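Local coordinates for phosphodiesterase (Trypanosoma brucei brucei, PDB 5H2Q), which belongs to the helical cyclic nucleotide phosphodiesterase family of the HD superfamily and here binds zinc, magnesium and the compound LLI, at residues Asn84-Asn89 with Val260-Tyr265; Asp95-Ile100 with Thr124-Asp129. One frame throughout, in Å; residues are numbered along the deposited sequence.

Contact 1 of 2, residues Asn84-Asn89 with Val260-Tyr265. With LLI ((4~{a}~{S},8~{a}~{R})-2-cycloheptyl-4-[4-methoxy-3-[2-(2-oxidanylideneimidazolidin-1-yl)ethoxy]phenyl]-4~{a},5,8,8~{a}-tetrahydrophthalazin-1-one), chain E.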
loop_
_atom_site.group_PDB
_atom_site.type_symbol
_atom_site.label_atom_id
_atom_site.label_comp_id
_atom_site.label_asym_id
_atom_site.label_seq_id
_atom_site.Cartn_x
_atom_site.Cartn_y
_atom_site.Cartn_z
ATOM N N ASN A 84 -12.511 -5.208 -9.145
ATOM C CA ASN A 84 -11.951 -5.229 -10.487
ATOM C C ASN A 84 -11.901 -3.803 -11.037
ATOM O O ASN A 84 -12.721 -3.393 -11.873
ATOM C CB ASN A 84 -12.756 -6.196 -11.390
ATOM C CG ASN A 84 -12.256 -6.331 -12.815
ATOM O OD1 ASN A 84 -13.008 -6.701 -13.737
ATOM N ND2 ASN A 84 -10.998 -6.005 -13.051
ATOM N N VAL A 85 -10.952 -3.031 -10.513
ATOM C CA VAL A 85 -10.694 -1.662 -10.922
ATOM C C VAL A 85 -9.278 -1.585 -11.532
ATOM O O VAL A 85 -8.501 -2.527 -11.309
ATOM C CB VAL A 85 -10.920 -0.651 -9.766
ATOM C CG1 VAL A 85 -12.398 -0.607 -9.350
ATOM C CG2 VAL A 85 -10.036 -0.982 -8.579
ATOM N N PRO A 86 -8.910 -0.540 -12.305
ATOM C CA PRO A 86 -7.599 -0.571 -12.987
ATOM C C PRO A 86 -6.362 -0.439 -12.090
ATOM O O PRO A 86 -5.311 -0.998 -12.414
ATOM C CB PRO A 86 -7.682 0.592 -13.992
ATOM C CG PRO A 86 -9.162 0.891 -14.128
ATOM C CD PRO A 86 -9.716 0.617 -12.765
ATOM N N TYR A 87 -6.477 0.295 -10.975
ATOM C CA TYR A 87 -5.310 0.506 -10.096
ATOM C C TYR A 87 -5.484 -0.029 -8.685
ATOM O O TYR A 87 -4.628 -0.775 -8.228
ATOM C CB TYR A 87 -4.889 1.984 -10.061
ATOM C CG TYR A 87 -3.640 2.254 -9.241
ATOM C CD1 TYR A 87 -2.370 2.106 -9.795
ATOM C CD2 TYR A 87 -3.725 2.557 -7.881
ATOM C CE1 TYR A 87 -1.216 2.364 -9.045
ATOM C CE2 TYR A 87 -2.582 2.786 -7.114
ATOM C CZ TYR A 87 -1.330 2.689 -7.700
ATOM O OH TYR A 87 -0.224 2.877 -6.903
ATOM N N HIS A 88 -6.563 0.358 -7.988
ATOM C CA HIS A 88 -6.768 -0.060 -6.604
ATOM C C HIS A 88 -7.387 -1.453 -6.502
ATOM O O HIS A 88 -8.407 -1.657 -5.844
ATOM C CB HIS A 88 -7.541 1.004 -5.812
ATOM C CG HIS A 88 -6.731 2.227 -5.500
ATOM N ND1 HIS A 88 -6.892 3.391 -6.211
ATOM C CD2 HIS A 88 -5.768 2.414 -4.567
ATOM C CE1 HIS A 88 -6.030 4.257 -5.701
ATOM N NE2 HIS A 88 -5.358 3.721 -4.675
ATOM N N ASN A 89 -6.726 -2.437 -7.151
ATOM C CA ASN A 89 -7.163 -3.823 -7.122
ATOM C C ASN A 89 -6.188 -4.607 -6.225
ATOM O O ASN A 89 -5.289 -4.021 -5.609
ATOM C CB ASN A 89 -7.209 -4.372 -8.552
ATOM C CG ASN A 89 -5.910 -4.118 -9.267
ATOM O OD1 ASN A 89 -4.809 -4.295 -8.700
ATOM N ND2 ASN A 89 -5.995 -3.596 -10.471
ATOM N N VAL A 260 -3.001 3.775 -13.095
ATOM C CA VAL A 260 -3.534 4.899 -12.312
ATOM C C VAL A 260 -4.280 5.898 -13.221
ATOM O O VAL A 260 -5.354 6.372 -12.850
ATOM C CB VAL A 260 -2.507 5.595 -11.379
ATOM C CG1 VAL A 260 -1.602 6.579 -12.131
ATOM C CG2 VAL A 260 -3.217 6.298 -10.227
ATOM N N THR A 261 -3.716 6.167 -14.411
ATOM C CA THR A 261 -4.316 7.064 -15.420
ATOM C C THR A 261 -5.698 6.556 -15.808
ATOM O O THR A 261 -6.654 7.328 -15.726
ATOM C CB THR A 261 -3.381 7.204 -16.630
ATOM O OG1 THR A 261 -2.187 7.805 -16.176
ATOM C CG2 THR A 261 -3.982 8.067 -17.756
ATOM N N GLU A 262 -5.812 5.259 -16.203
ATOM C CA GLU A 262 -7.084 4.666 -16.596
ATOM C C GLU A 262 -8.091 4.741 -15.459
ATOM O O GLU A 262 -9.227 5.155 -15.688
ATOM C CB GLU A 262 -6.926 3.229 -17.121
ATOM C CG GLU A 262 -8.216 2.569 -17.598
ATOM C CD GLU A 262 -9.070 3.335 -18.604
ATOM O OE1 GLU A 262 -10.309 3.170 -18.561
ATOM O OE2 GLU A 262 -8.517 4.130 -19.400
ATOM N N GLU A 263 -7.655 4.441 -14.221
ATOM C CA GLU A 263 -8.577 4.539 -13.096
ATOM C C GLU A 263 -9.085 5.977 -12.901
ATOM O O GLU A 263 -10.296 6.172 -12.802
ATOM C CB GLU A 263 -7.905 4.040 -11.807
ATOM C CG GLU A 263 -8.920 3.962 -10.683
ATOM C CD GLU A 263 -8.359 3.219 -9.501
ATOM O OE1 GLU A 263 -8.272 1.971 -9.573
ATOM O OE2 GLU A 263 -8.065 3.883 -8.482
ATOM N N PHE A 264 -8.164 6.969 -12.871
ATOM C CA PHE A 264 -8.464 8.388 -12.695
ATOM C C PHE A 264 -9.431 8.882 -13.773
ATOM O O PHE A 264 -10.416 9.536 -13.450
ATOM C CB PHE A 264 -7.175 9.222 -12.653
ATOM C CG PHE A 264 -6.438 9.264 -11.328
ATOM C CD1 PHE A 264 -6.699 8.327 -10.331
ATOM C CD2 PHE A 264 -5.452 10.211 -11.096
ATOM C CE1 PHE A 264 -6.007 8.356 -9.117
ATOM C CE2 PHE A 264 -4.761 10.246 -9.877
ATOM C CZ PHE A 264 -5.043 9.316 -8.894
ATOM N N TYR A 265 -9.204 8.465 -15.033
ATOM C CA TYR A 265 -10.064 8.829 -16.165
ATOM C C TYR A 265 -11.475 8.279 -16.017
ATOM O O TYR A 265 -12.440 8.965 -16.386
ATOM C CB TYR A 265 -9.433 8.358 -17.493
ATOM C CG TYR A 265 -8.272 9.197 -17.976
ATOM C CD1 TYR A 265 -7.918 10.378 -17.326
ATOM C CD2 TYR A 265 -7.540 8.828 -19.100
ATOM C CE1 TYR A 265 -6.888 11.183 -17.800
ATOM C CE2 TYR A 265 -6.507 9.624 -19.581
ATOM C CZ TYR A 265 -6.173 10.794 -18.921
ATOM O OH TYR A 265 -5.129 11.560 -19.370
HETATM C C2 LLI E . 0.177 8.696 -9.379
HETATM C C3 LLI E . 0.679 7.379 -9.466
HETATM O O1 LLI E . 0.397 9.500 -10.471
HETATM C C12 LLI E . -2.054 7.592 -4.999
HETATM C C14 LLI E . -3.484 7.974 -4.537
HETATM C C15 LLI E . -3.642 9.460 -4.233
HETATM C C16 LLI E . -1.043 7.778 -3.857
HETATM C C17 LLI E . -1.552 7.258 -2.534
HETATM C C18 LLI E . -3.908 7.108 -3.340
HETATM C C19 LLI E . -2.846 7.069 -2.270
HETATM C C21 LLI E . -2.886 11.730 -4.979
HETATM C C22 LLI E . -3.446 12.336 -6.324
HETATM C C23 LLI E . -1.466 12.255 -4.603
HETATM C C24 LLI E . -3.599 13.855 -6.417
HETATM C C25 LLI E . -1.244 13.759 -4.447
HETATM C C26 LLI E . -1.123 14.542 -5.759
HETATM C C27 LLI E . -2.324 14.642 -6.714
HETATM C C28 LLI E . -0.079 10.853 -10.415
HETATM C C29 LLI E . 0.194 11.468 -11.758
HETATM C C4 LLI E . -0.592 9.067 -8.284
HETATM C C5 LLI E . 0.380 6.460 -8.466
HETATM C C6 LLI E . -0.885 8.145 -7.281
HETATM C C7 LLI E . -0.399 6.845 -7.387
HETATM O O8 LLI E . 1.458 7.115 -10.561
HETATM C C9 LLI E . 1.798 5.751 -10.826
HETATM C C10 LLI E . -1.715 8.556 -6.123
HETATM N N11 LLI E . -2.137 9.808 -6.146
HETATM N N13 LLI E . -2.905 10.259 -5.104
HETATM O O20 LLI E . -4.327 9.887 -3.318
HETATM N N30 LLI E . -0.795 11.086 -12.779
HETATM C C31 LLI E . -2.234 11.051 -12.509
HETATM C C32 LLI E . -0.491 10.375 -13.908
HETATM C C33 LLI E . -2.810 10.564 -13.833
HETATM N N34 LLI E . -1.638 10.057 -14.528
HETATM O O35 LLI E . 0.641 10.124 -14.299
#

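Contact 2 of 2, residues Asp95-Ile100 with Thr124-Asp129. With ZN (zinc ion), chain C; MG (magnesium ion), chain D.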
loop_
_atom_site.group_PDB
_atom_site.type_symbol
_atom_site.label_atom_id
_atom_site.label_comp_id
_atom_site.label_asym_id
_atom_site.label_seq_id
_atom_site.Cartn_x
_atom_site.Cartn_y
_atom_site.Cartn_z
ATOM N N ASP A 95 1.647 -5.543 -4.215
ATOM C CA ASP A 95 2.804 -4.740 -4.561
ATOM C C ASP A 95 3.285 -3.919 -3.371
ATOM O O ASP A 95 4.494 -3.893 -3.102
ATOM C CB ASP A 95 2.456 -3.809 -5.747
ATOM C CG ASP A 95 3.574 -2.842 -6.059
ATOM O OD1 ASP A 95 4.732 -3.297 -6.193
ATOM O OD2 ASP A 95 3.295 -1.635 -6.169
ATOM N N VAL A 96 2.362 -3.244 -2.665
ATOM C CA VAL A 96 2.740 -2.416 -1.509
ATOM C C VAL A 96 3.386 -3.282 -0.409
ATOM O O VAL A 96 4.393 -2.879 0.192
ATOM C CB VAL A 96 1.579 -1.536 -1.007
ATOM C CG1 VAL A 96 1.909 -0.896 0.338
ATOM C CG2 VAL A 96 1.222 -0.467 -2.050
ATOM N N CYS A 97 2.836 -4.481 -0.201
ATOM C CA CYS A 97 3.340 -5.444 0.780
ATOM C C CYS A 97 4.774 -5.814 0.407
ATOM O O CYS A 97 5.674 -5.675 1.231
ATOM C CB CYS A 97 2.443 -6.676 0.819
ATOM S SG CYS A 97 2.938 -7.901 2.056
ATOM N N GLN A 98 4.981 -6.262 -0.858
ATOM C CA GLN A 98 6.305 -6.663 -1.368
ATOM C C GLN A 98 7.309 -5.500 -1.287
ATOM O O GLN A 98 8.466 -5.696 -0.881
ATOM C CB GLN A 98 6.174 -7.205 -2.793
ATOM C CG GLN A 98 7.445 -7.937 -3.261
ATOM C CD GLN A 98 8.517 -7.012 -3.833
ATOM O OE1 GLN A 98 8.247 -5.901 -4.302
ATOM N NE2 GLN A 98 9.774 -7.450 -3.782
ATOM N N THR A 99 6.873 -4.300 -1.681
ATOM C CA THR A 99 7.738 -3.114 -1.660
ATOM C C THR A 99 8.174 -2.771 -0.254
ATOM O O THR A 99 9.369 -2.589 -0.012
ATOM C CB THR A 99 7.045 -1.923 -2.348
ATOM O OG1 THR A 99 6.678 -2.334 -3.655
ATOM C CG2 THR A 99 7.966 -0.716 -2.456
ATOM N N ILE A 100 7.231 -2.728 0.698
ATOM C CA ILE A 100 7.562 -2.427 2.089
ATOM C C ILE A 100 8.556 -3.486 2.601
ATOM O O ILE A 100 9.526 -3.143 3.268
ATOM C CB ILE A 100 6.314 -2.281 2.969
ATOM C CG1 ILE A 100 5.559 -0.959 2.595
ATOM C CG2 ILE A 100 6.679 -2.263 4.450
ATOM C CD1 ILE A 100 4.231 -0.867 3.231
ATOM N N THR A 124 -0.639 -4.868 7.351
ATOM C CA THR A 124 -1.345 -3.612 7.059
ATOM C C THR A 124 -1.344 -3.264 5.572
ATOM O O THR A 124 -2.364 -2.811 5.042
ATOM C CB THR A 124 -0.782 -2.479 7.927
ATOM O OG1 THR A 124 -0.960 -2.836 9.304
ATOM C CG2 THR A 124 -1.514 -1.162 7.682
ATOM N N ALA A 125 -0.233 -3.551 4.880
ATOM C CA ALA A 125 -0.141 -3.300 3.447
ATOM C C ALA A 125 -1.284 -4.027 2.729
ATOM O O ALA A 125 -1.847 -3.471 1.804
ATOM C CB ALA A 125 1.195 -3.773 2.907
ATOM N N LEU A 126 -1.661 -5.236 3.193
ATOM C CA LEU A 126 -2.718 -6.010 2.530
ATOM C C LEU A 126 -4.133 -5.505 2.784
ATOM O O LEU A 126 -5.027 -5.807 1.991
ATOM C CB LEU A 126 -2.607 -7.501 2.876
ATOM C CG LEU A 126 -1.291 -8.179 2.474
ATOM C CD1 LEU A 126 -1.242 -9.630 3.012
ATOM C CD2 LEU A 126 -1.114 -8.181 0.936
ATOM N N VAL A 127 -4.366 -4.793 3.889
ATOM C CA VAL A 127 -5.717 -4.295 4.216
ATOM C C VAL A 127 -5.900 -2.823 3.846
ATOM O O VAL A 127 -7.015 -2.324 3.940
ATOM C CB VAL A 127 -6.048 -4.457 5.738
ATOM C CG1 VAL A 127 -5.878 -5.893 6.197
ATOM C CG2 VAL A 127 -5.180 -3.518 6.600
ATOM N N HIS A 128 -4.808 -2.109 3.490
ATOM C CA HIS A 128 -4.843 -0.660 3.462
ATOM C C HIS A 128 -5.787 -0.026 2.440
ATOM O O HIS A 128 -6.059 1.160 2.577
ATOM C CB HIS A 128 -3.437 -0.046 3.375
ATOM C CG HIS A 128 -2.945 0.189 1.991
ATOM N ND1 HIS A 128 -2.345 -0.810 1.270
ATOM C CD2 HIS A 128 -3.003 1.309 1.233
ATOM C CE1 HIS A 128 -2.012 -0.256 0.103
ATOM N NE2 HIS A 128 -2.387 1.013 0.043
ATOM N N ASP A 129 -6.268 -0.784 1.433
ATOM C CA ASP A 129 -7.192 -0.234 0.449
ATOM C C ASP A 129 -8.427 -1.107 0.277
ATOM O O ASP A 129 -9.063 -1.022 -0.771
ATOM C CB ASP A 129 -6.477 -0.014 -0.920
ATOM C CG ASP A 129 -5.697 1.288 -1.005
ATOM O OD1 ASP A 129 -6.198 2.314 -0.495
ATOM O OD2 ASP A 129 -4.661 1.318 -1.719
HETATM ZN ZN ZN C . -2.812 2.209 -1.672
HETATM MG MG MG D . -5.748 4.305 -0.141
HETATM O O HOH W 1 -3.720 3.910 -0.449
HETATM O O HOH W 2 -3.075 3.784 -3.174
HETATM O O HOH W 3 -7.777 4.806 0.183
HETATM O O HOH W 4 -5.842 4.966 -2.094
HETATM O O HOH W 5 -5.306 6.326 0.574
#

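Contact 1 of 2, residues Asn84-Asn89 with Val260-Tyr265
The irregular segment 84-89 lies against one side of helix 250-274, with the CA atoms of P86 and E263 5.2 Å apart and those of Y87 and V260 equally close. E263 carries the polar half of the contact. Its CG stands anti to the backbone N (chi1 -172°) and the chain runs on extended, long enough to bring the carboxylate to the loop. There E263 OE1 accepts two backbone donors, Y87 N from above the carboxylate plane and H88 N from the syn side, each at 2.8 Å. E263 OE2 offers its syn lone pair to H88 ND1 at 2.6 Å, close to the imidazole plane. The rigid ring of P86 packs on the backbone and CB of E263 and on E262 CG. V260, beta-branched and compact, lays CG2 over one face of the Y87 ring, while its CG1 comes 3.5 Å from LLI O8. The Y87 hydroxyl is hydrogen-bonded to N245. Three bonds accepted by one carboxylate thus fix both the inverse gamma turn centred on H88 and the rotation of its ring, holding H88 NE2 toward the ligand and metal pocket, 3.9 Å from LLI C18.

Contact 2 of 2, residues Asp95-Ile100 with Thr124-Asp129
This is a buried helix-helix contact near the centre of the chain, in the metal-binding core of the all-helical phosphodiesterase fold: helix 90-105 packs on the C-terminal part of helix 115-127, close to the H128-D129 pair that gives the HD superfamily its name. The interface is apolar and is built round A125. Its CB comes 3.5 Å from C97 CA, and the small methyl lets the two backbones approach to 4.9 Å between the CA atoms of C97 and A125. V96 CG1 and I100 CD1 also reach this methyl, and L126 CD2 lies 3.9 Å from C97 CB. The methyl of A125 is small enough for this approach, and the branched V96 and I100 close round it. The L126 side chain also touches F74 and I75 of helix 68-80.

At the metal end, V96 CG2 touches H128 CE1, so helix 90-105 supplies an apolar neighbour for a zinc ligand. H92, one turn before V96 on the same helix, and D242 complete the protein ligands of the zinc. D129 bridges the two metals, OD2 binding zinc and OD1 binding magnesium, as a carboxylate with two separate oxygens can; water 1 is bound to both metals. An imidazole suits position 128 because its two nitrogens can serve different partners: the ND1 hydrogen goes to a backbone carbonyl, leaving the NE2 lone pair for the metal. That second-shell bond fixes the ring's rotation and would make NE2 a somewhat stronger donor to the ion. H128 ND1 meets A125 O at 2.8 Å, nearly straight at 171° and almost exactly in the ring plane, while H128 NE2 binds zinc at 2.1 Å.

Along the chain from the N terminus, segment 84-89 comes first, in the loop between helices 68-80 and 90-105, and contact 1 closes a long loop of 170 intervening residues by joining it to helix 250-274. Contact 2 closes a much shorter one, with 23 residues between segment 95-100 on helix 90-105 and segment 124-129, and falls wholly within the larger loop; the two do not cross. Their centres are about 17 Å apart, yet they meet where H88 CD2 packs against D129 OD2 at 3.2 Å. Together they tie the ligand-lining helix 250-274, through the loop before helix 90-105, to that helix and to the turn at H128 and D129 that reaches the two metals.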